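Local coordinates for glutamic acid/alanine-rich protein (Trypanosoma congolense, PDB 2Y44), which is a surface protein of the parasite and, through its helical ectodomain, probably forms part of the coat of the trypanosome cell, at residues Gln6-Val11 and Glu101-Leu106; Ala27-Ser32 and Thr76-Ala81. One frame throughout, in Å; residues are numbered along the deposited sequence.

Contact 1 (Gln6-Val11 and Glu101-Leu106)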
ATOM      1  N   GLN A   6     -20.272   9.580 -12.472  1.00 13.45           N
ATOM      2  CA  GLN A   6     -19.573   8.322 -12.677  1.00 16.63           C
ATOM      3  C   GLN A   6     -18.095   8.478 -12.393  1.00 13.42           C
ATOM      4  O   GLN A   6     -17.440   7.587 -11.848  1.00 11.92           O
ATOM      5  CB  GLN A   6     -19.749   7.842 -14.104  1.00 15.96           C
ATOM      6  CG  GLN A   6     -21.140   7.254 -14.410  1.00 21.39           C
ATOM      7  CD  GLN A   6     -21.396   5.864 -13.768  1.00 28.25           C
ATOM      8  OE1 GLN A   6     -20.862   5.522 -12.698  1.00 30.68           O
ATOM      9  NE2 GLN A   6     -22.206   5.045 -14.454  1.00 37.16           N
ATOM     10  N   THR A   7     -17.570   9.660 -12.702  1.00 15.76           N
ATOM     11  CA  THR A   7     -16.143   9.918 -12.437  1.00 14.20           C
ATOM     12  C   THR A   7     -15.865  10.073 -10.932  1.00 15.70           C
ATOM     13  O   THR A   7     -14.870   9.574 -10.409  1.00 15.97           O
ATOM     14  CB  THR A   7     -15.676  11.139 -13.316  1.00 15.51           C
ATOM     15  OG1 THR A   7     -15.886  10.810 -14.694  1.00 14.98           O
ATOM     16  CG2 THR A   7     -14.234  11.442 -13.121  1.00 17.29           C
ATOM     17  N   MET A   8     -16.803  10.687 -10.212  1.00 15.85           N
ATOM     18  CA  MET A   8     -16.735  10.809  -8.765  1.00 16.74           C
ATOM     19  C   MET A   8     -16.866   9.408  -8.161  1.00 14.38           C
ATOM     20  O   MET A   8     -16.228   9.112  -7.153  1.00 13.65           O
ATOM     21  CB  MET A   8     -17.870  11.703  -8.250  1.00 17.98           C
ATOM     22  CG  MET A   8     -17.971  11.768  -6.716  1.00 25.15           C
ATOM     23  SD  MET A   8     -18.819  13.223  -6.078  1.00 30.40           S
ATOM     24  CE  MET A   8     -19.839  13.688  -7.527  1.00 29.02           C
ATOM     25  N   CYS A   9     -17.703   8.575  -8.777  1.00 14.67           N
ATOM     26  CA  CYS A   9     -17.846   7.189  -8.341  1.00 15.83           C
ATOM     27  C   CYS A   9     -16.516   6.429  -8.417  1.00 14.16           C
ATOM     28  O   CYS A   9     -16.164   5.723  -7.483  1.00 14.28           O
ATOM     29  CB  CYS A   9     -18.890   6.455  -9.191  1.00 16.63           C
ATOM     30  SG  CYS A   9     -18.971   4.750  -8.678  1.00 16.77           S
ATOM     31  N   ASP A  10     -15.775   6.581  -9.520  1.00 12.14           N
ATOM     32  CA  ASP A  10     -14.473   5.967  -9.640  1.00 14.57           C
ATOM     33  C   ASP A  10     -13.541   6.417  -8.530  1.00 13.37           C
ATOM     34  O   ASP A  10     -12.819   5.601  -7.950  1.00 13.37           O
ATOM     35  CB  ASP A  10     -13.879   6.255 -11.016  1.00 13.79           C
ATOM     36  CG  ASP A  10     -14.703   5.637 -12.157  1.00 18.86           C
ATOM     37  OD1 ASP A  10     -15.532   4.726 -11.910  1.00 19.23           O
ATOM     38  OD2 ASP A  10     -14.427   5.990 -13.340  1.00 21.32           O
ATOM     39  N   VAL A  11     -13.554   7.722  -8.221  1.00 12.38           N
ATOM     40  CA  VAL A  11     -12.738   8.191  -7.097  1.00 12.67           C
ATOM     41  C   VAL A  11     -13.204   7.508  -5.797  1.00 12.36           C
ATOM     42  O   VAL A  11     -12.390   7.018  -5.040  1.00 14.69           O
ATOM     43  CB  VAL A  11     -12.817   9.725  -6.972  1.00 11.88           C
ATOM     44  CG1 VAL A  11     -12.276  10.214  -5.622  1.00 16.64           C
ATOM     45  CG2 VAL A  11     -11.986  10.329  -8.088  1.00 11.98           C
ATOM     46  N   GLU A 101     -21.160  10.653   0.922  1.00 14.70           N
ATOM     47  CA  GLU A 101     -22.345  11.453   1.230  1.00 16.37           C
ATOM     48  C   GLU A 101     -22.789  12.221   0.001  1.00 16.34           C
ATOM     49  O   GLU A 101     -23.991  12.280  -0.300  1.00 15.93           O
ATOM     50  CB  GLU A 101     -22.099  12.398   2.396  1.00 15.83           C
ATOM     51  CG  GLU A 101     -23.257  13.372   2.658  1.00 21.30           C
ATOM     52  CD  GLU A 101     -24.532  12.684   3.161  1.00 24.78           C
ATOM     53  OE1 GLU A 101     -24.499  11.489   3.566  1.00 24.53           O
ATOM     54  OE2 GLU A 101     -25.572  13.370   3.186  1.00 29.91           O
ATOM     55  N   SER A 102     -21.819  12.762  -0.746  1.00 16.09           N
ATOM     56  CA  SER A 102     -22.163  13.395  -2.035  1.00 17.77           C
ATOM     57  C   SER A 102     -22.955  12.458  -2.940  1.00 17.17           C
ATOM     58  O   SER A 102     -23.939  12.868  -3.582  1.00 16.92           O
ATOM     59  CB  SER A 102     -20.915  13.915  -2.761  1.00 19.42           C
ATOM     60  OG  SER A 102     -20.347  15.008  -2.050  1.00 22.21           O
ATOM     61  N   LEU A 103     -22.535  11.196  -2.982  1.00 15.03           N
ATOM     62  CA  LEU A 103     -23.106  10.265  -3.950  1.00 15.83           C
ATOM     63  C   LEU A 103     -24.477   9.840  -3.443  1.00 16.72           C
ATOM     64  O   LEU A 103     -25.425   9.729  -4.245  1.00 18.02           O
ATOM     65  CB  LEU A 103     -22.208   9.048  -4.100  1.00 16.46           C
ATOM     66  CG  LEU A 103     -21.024   9.307  -5.058  1.00 16.10           C
ATOM     67  CD1 LEU A 103     -19.931   8.275  -4.786  1.00 18.20           C
ATOM     68  CD2 LEU A 103     -21.451   9.354  -6.527  1.00 16.99           C
ATOM     69  N   ARG A 104     -24.601   9.623  -2.128  1.00 15.68           N
ATOM     70  CA  ARG A 104     -25.924   9.181  -1.619  1.00 18.87           C
ATOM     71  C   ARG A 104     -26.983  10.259  -1.730  1.00 19.52           C
ATOM     72  O   ARG A 104     -28.164   9.948  -1.880  1.00 17.22           O
ATOM     73  CB  ARG A 104     -25.888   8.547  -0.220  1.00 20.03           C
ATOM     74  CG  ARG A 104     -25.709   9.471   0.934  1.00 20.36           C
ATOM     75  CD  ARG A 104     -25.910   8.708   2.298  1.00 21.83           C
ATOM     76  NE  ARG A 104     -24.956   7.600   2.397  1.00 19.08           N
ATOM     77  CZ  ARG A 104     -23.740   7.709   2.945  1.00 22.66           C
ATOM     78  NH1 ARG A 104     -23.384   8.819   3.554  1.00 20.28           N
ATOM     79  NH2 ARG A 104     -22.902   6.691   2.940  1.00 22.62           N
ATOM     80  N   LEU A 105     -26.570  11.522  -1.707  1.00 19.20           N
ATOM     81  CA  LEU A 105     -27.513  12.627  -1.919  1.00 20.11           C
ATOM     82  C   LEU A 105     -27.960  12.677  -3.367  1.00 21.26           C
ATOM     83  O   LEU A 105     -29.149  12.894  -3.661  1.00 21.90           O
ATOM     84  CB  LEU A 105     -26.891  13.961  -1.470  1.00 21.62           C
ATOM     85  CG  LEU A 105     -26.711  14.144   0.045  1.00 23.90           C
ATOM     86  CD1 LEU A 105     -25.785  15.339   0.301  1.00 30.92           C
ATOM     87  CD2 LEU A 105     -28.085  14.281   0.812  1.00 24.73           C
ATOM     88  N   LEU A 106     -27.028  12.379  -4.277  1.00 18.64           N
ATOM     89  CA  LEU A 106     -27.346  12.368  -5.708  1.00 18.46           C
ATOM     90  C   LEU A 106     -28.277  11.221  -6.032  1.00 19.03           C
ATOM     91  O   LEU A 106     -29.059  11.305  -6.972  1.00 20.77           O
ATOM     92  CB  LEU A 106     -26.063  12.270  -6.559  1.00 20.04           C
ATOM     93  CG  LEU A 106     -25.248  13.557  -6.675  1.00 23.65           C
ATOM     94  CD1 LEU A 106     -23.796  13.253  -7.203  1.00 18.13           C
ATOM     95  CD2 LEU A 106     -25.978  14.505  -7.612  1.00 25.96           C
TER

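Contact 2 (Ala27-Ser32 and Thr76-Ala81)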
ATOM      1  N   ALA A  27       0.641  -6.897   5.238  1.00 15.18           N
ATOM      2  CA  ALA A  27       0.736  -8.358   5.302  1.00 16.83           C
ATOM      3  C   ALA A  27       1.897  -8.832   4.419  1.00 17.38           C
ATOM      4  O   ALA A  27       2.639  -9.749   4.825  1.00 17.18           O
ATOM      5  CB  ALA A  27      -0.577  -9.005   4.832  1.00 17.84           C
ATOM      6  N   ALA A  28       2.058  -8.202   3.253  1.00 17.11           N
ATOM      7  CA  ALA A  28       3.203  -8.508   2.376  1.00 16.87           C
ATOM      8  C   ALA A  28       4.546  -8.243   3.074  1.00 17.15           C
ATOM      9  O   ALA A  28       5.480  -9.034   2.911  1.00 17.96           O
ATOM     10  CB  ALA A  28       3.134  -7.750   1.094  1.00 17.63           C
ATOM     11  N   VAL A  29       4.672  -7.087   3.740  1.00 14.53           N
ATOM     12  CA  VAL A  29       5.930  -6.705   4.400  1.00 14.18           C
ATOM     13  C   VAL A  29       6.222  -7.669   5.568  1.00 15.76           C
ATOM     14  O   VAL A  29       7.363  -8.103   5.788  1.00 14.66           O
ATOM     15  CB  VAL A  29       5.853  -5.255   4.912  1.00 14.31           C
ATOM     16  CG1 VAL A  29       6.975  -4.955   5.904  1.00 17.97           C
ATOM     17  CG2 VAL A  29       5.901  -4.291   3.727  1.00 15.96           C
ATOM     18  N   VAL A  30       5.184  -7.968   6.330  1.00 13.53           N
ATOM     19  CA  VAL A  30       5.299  -8.930   7.432  1.00 16.01           C
ATOM     20  C   VAL A  30       5.763 -10.288   6.920  1.00 15.24           C
ATOM     21  O   VAL A  30       6.620 -10.912   7.561  1.00 17.57           O
ATOM     22  CB  VAL A  30       3.963  -9.062   8.221  1.00 15.67           C
ATOM     23  CG1 VAL A  30       3.935 -10.348   9.096  1.00 19.17           C
ATOM     24  CG2 VAL A  30       3.742  -7.825   9.063  1.00 17.13           C
ATOM     25  N   SER A  31       5.199 -10.763   5.805  1.00 15.45           N
ATOM     26  CA  SER A  31       5.644 -12.069   5.254  1.00 18.87           C
ATOM     27  C   SER A  31       7.116 -11.978   4.818  1.00 16.96           C
ATOM     28  O   SER A  31       7.901 -12.916   5.038  1.00 16.69           O
ATOM     29  CB  SER A  31       4.767 -12.528   4.099  1.00 20.69           C
ATOM     30  OG  SER A  31       5.235 -13.753   3.548  1.00 25.96           O
ATOM     31  N   SER A  32       7.473 -10.892   4.151  1.00 18.22           N
ATOM     32  CA  SER A  32       8.871 -10.701   3.760  1.00 16.36           C
ATOM     33  C   SER A  32       9.812 -10.740   4.952  1.00 17.29           C
ATOM     34  O   SER A  32      10.889 -11.344   4.871  1.00 16.22           O
ATOM     35  CB  SER A  32       9.095  -9.391   2.986  1.00 17.49           C
ATOM     36  OG  SER A  32       8.478  -9.443   1.716  1.00 18.65           O
ATOM     37  N   THR A  76      12.632  -3.380  10.209  1.00 17.63           N
ATOM     38  CA  THR A  76      12.413  -1.951  10.287  1.00 18.88           C
ATOM     39  C   THR A  76      11.241  -1.582   9.371  1.00 18.61           C
ATOM     40  O   THR A  76      10.427  -0.722   9.684  1.00 18.93           O
ATOM     41  CB  THR A  76      13.697  -1.211   9.891  1.00 19.61           C
ATOM     42  OG1 THR A  76      14.705  -1.522  10.867  1.00 25.12           O
ATOM     43  CG2 THR A  76      13.470   0.315   9.861  1.00 22.27           C
ATOM     44  N   VAL A  77      11.178  -2.223   8.207  1.00 17.90           N
ATOM     45  CA  VAL A  77      10.099  -1.931   7.270  1.00 16.34           C
ATOM     46  C   VAL A  77       8.733  -2.292   7.843  1.00 15.44           C
ATOM     47  O   VAL A  77       7.759  -1.592   7.592  1.00 16.74           O
ATOM     48  CB  VAL A  77      10.280  -2.605   5.908  1.00 16.57           C
ATOM     49  CG1 VAL A  77       9.234  -2.111   4.898  1.00 18.37           C
ATOM     50  CG2 VAL A  77      11.697  -2.385   5.353  1.00 14.69           C
ATOM     51  N   VAL A  78       8.652  -3.363   8.638  1.00 14.90           N
ATOM     52  CA  VAL A  78       7.369  -3.743   9.233  1.00 15.46           C
ATOM     53  C   VAL A  78       6.838  -2.565  10.060  1.00 15.74           C
ATOM     54  O   VAL A  78       5.669  -2.213   9.973  1.00 16.56           O
ATOM     55  CB  VAL A  78       7.511  -4.995  10.125  1.00 16.47           C
ATOM     56  CG1 VAL A  78       6.219  -5.245  10.915  1.00 18.24           C
ATOM     57  CG2 VAL A  78       7.842  -6.198   9.260  1.00 15.81           C
ATOM     58  N   SER A  79       7.718  -1.985  10.859  1.00 15.69           N
ATOM     59  CA  SER A  79       7.350  -0.869  11.726  1.00 15.74           C
ATOM     60  C   SER A  79       6.884   0.335  10.880  1.00 16.10           C
ATOM     61  O   SER A  79       5.805   0.887  11.108  1.00 16.76           O
ATOM     62  CB  SER A  79       8.540  -0.487  12.609  1.00 18.74           C
ATOM     63  OG  SER A  79       8.286   0.707  13.325  1.00 28.71           O
ATOM     64  N   ASP A  80       7.636   0.635   9.825  1.00 14.94           N
ATOM     65  CA  ASP A  80       7.306   1.750   8.925  1.00 15.84           C
ATOM     66  C   ASP A  80       5.979   1.495   8.179  1.00 14.89           C
ATOM     67  O   ASP A  80       5.136   2.379   8.058  1.00 17.06           O
ATOM     68  CB  ASP A  80       8.434   1.916   7.878  1.00 14.42           C
ATOM     69  CG  ASP A  80       9.680   2.615   8.418  1.00 20.15           C
ATOM     70  OD1 ASP A  80       9.648   3.244   9.496  1.00 22.64           O
ATOM     71  OD2 ASP A  80      10.730   2.499   7.751  1.00 20.71           O
ATOM     72  N   ALA A  81       5.811   0.279   7.660  1.00 14.27           N
ATOM     73  CA  ALA A  81       4.606  -0.094   6.931  1.00 14.59           C
ATOM     74  C   ALA A  81       3.330   0.093   7.780  1.00 15.92           C
ATOM     75  O   ALA A  81       2.328   0.648   7.287  1.00 14.04           O
ATOM     76  CB  ALA A  81       4.735  -1.518   6.405  1.00 16.21           C
TER

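Contact 1 (Gln6-Val11 and Glu101-Leu106)
Met8 carries the contact between Gln6-Val11 and Glu101-Leu106, two stretches of an elongated helical bundle that lie closer to antiparallel than to perpendicular, at 143°, with their axes 10.7 Å apart at closest approach. Met8 spans much of that gap by holding CG anti to the backbone N (chi1 174°) and SD nearly anti to CA about the CB-CG bond, which carries the sulfur out to the other helix; the chain then bends sharply at chi3 (23°), turning the methyl aside. The sulfur lies against Ser102, with SD 4.0 Å from its CB, while the Ser102 hydroxyl bonds back to Thr98 O in its own helix. Past the bend, CE of Met8 meets CD1 of Leu106 tip to tip at 4.0 Å. Nearer the root of the methionine, Leu103 CD2 comes within 4.2 Å of Met8 CG, and the leucine side chain also packs on Val5, Ala12 and Arg16 of helix 2-16. The only ion pair within the two segments, Arg104 with Glu101, stays on a single helix. Cys9 is tied by its disulfide to Cys122, a covalent link from helix 2-16 to the chain just beyond helix 113-120. Across the contact, Cys9 meets Leu103 through its backbone: Leu103 CD1 sits 4.3 Å from Cys9 CA.

Contact 2 (Ala27-Ser32 and Thr76-Ala81)
Val29 keeps CG1 anti to its backbone N (chi1 165°), and this drives the CG1 methyl into helix 57-107 between Val77 and Val78, while CG2, beside the N, faces Ala81. CG1 therefore does most of the touching. It rests on the Val78 backbone, 3.6 Å from CA, and is flanked by two methyls: Val77 CG1 at 3.8 Å and Val78 CG2 at 3.7 Å. The side chains of Val29 and Val77 cross at about a right angle. On the next turn the small Ala81 receives the other branch, its CB 4.0 Å from Val29 CG2. Val30 adds a lighter touch at the margin, where its CG2 meets Val78 CG1 at 4.0 Å. Branched but short side chains let the axes come within 9.0 Å of each other, and the nearest CA atoms, those of Val29 and Val78, are 5.8 Å apart. Helix 149-183 closes over one side: Ala173 packs on both Val29 and Val77, Thr172 adds to Val77, and Asp169 touches Ala81. Ser32 hydrogen-bonds Lys177 of that same helix. The segments run at 167° to one another and belong to consecutive helices 18-53 and 57-107, an antiparallel helical hairpin against which helix 149-183 packs, as in an extended three-helix bundle.

Overall arrangement
Both contacts use helix 57-107, once near its C-terminal end and once further back, with their centres about 34 Å apart. Contact 2 is nested in the chain between the two segments of contact 1. Its centre lies about 11 Å from that of the chain, and four of its five touching residues are buried; contact 1, its centre about 24 Å out, is only partly buried. The chemistry follows: small aliphatic groups pack closely between nearly antiparallel helices in contact 2, whereas in contact 1 a long sulfur-bearing side chain spans a wider, more steeply angled gap. In contact 1, Cys9 is also covalently tied to Cys122, outside both segments, while helix 149-183 packs against contact 2.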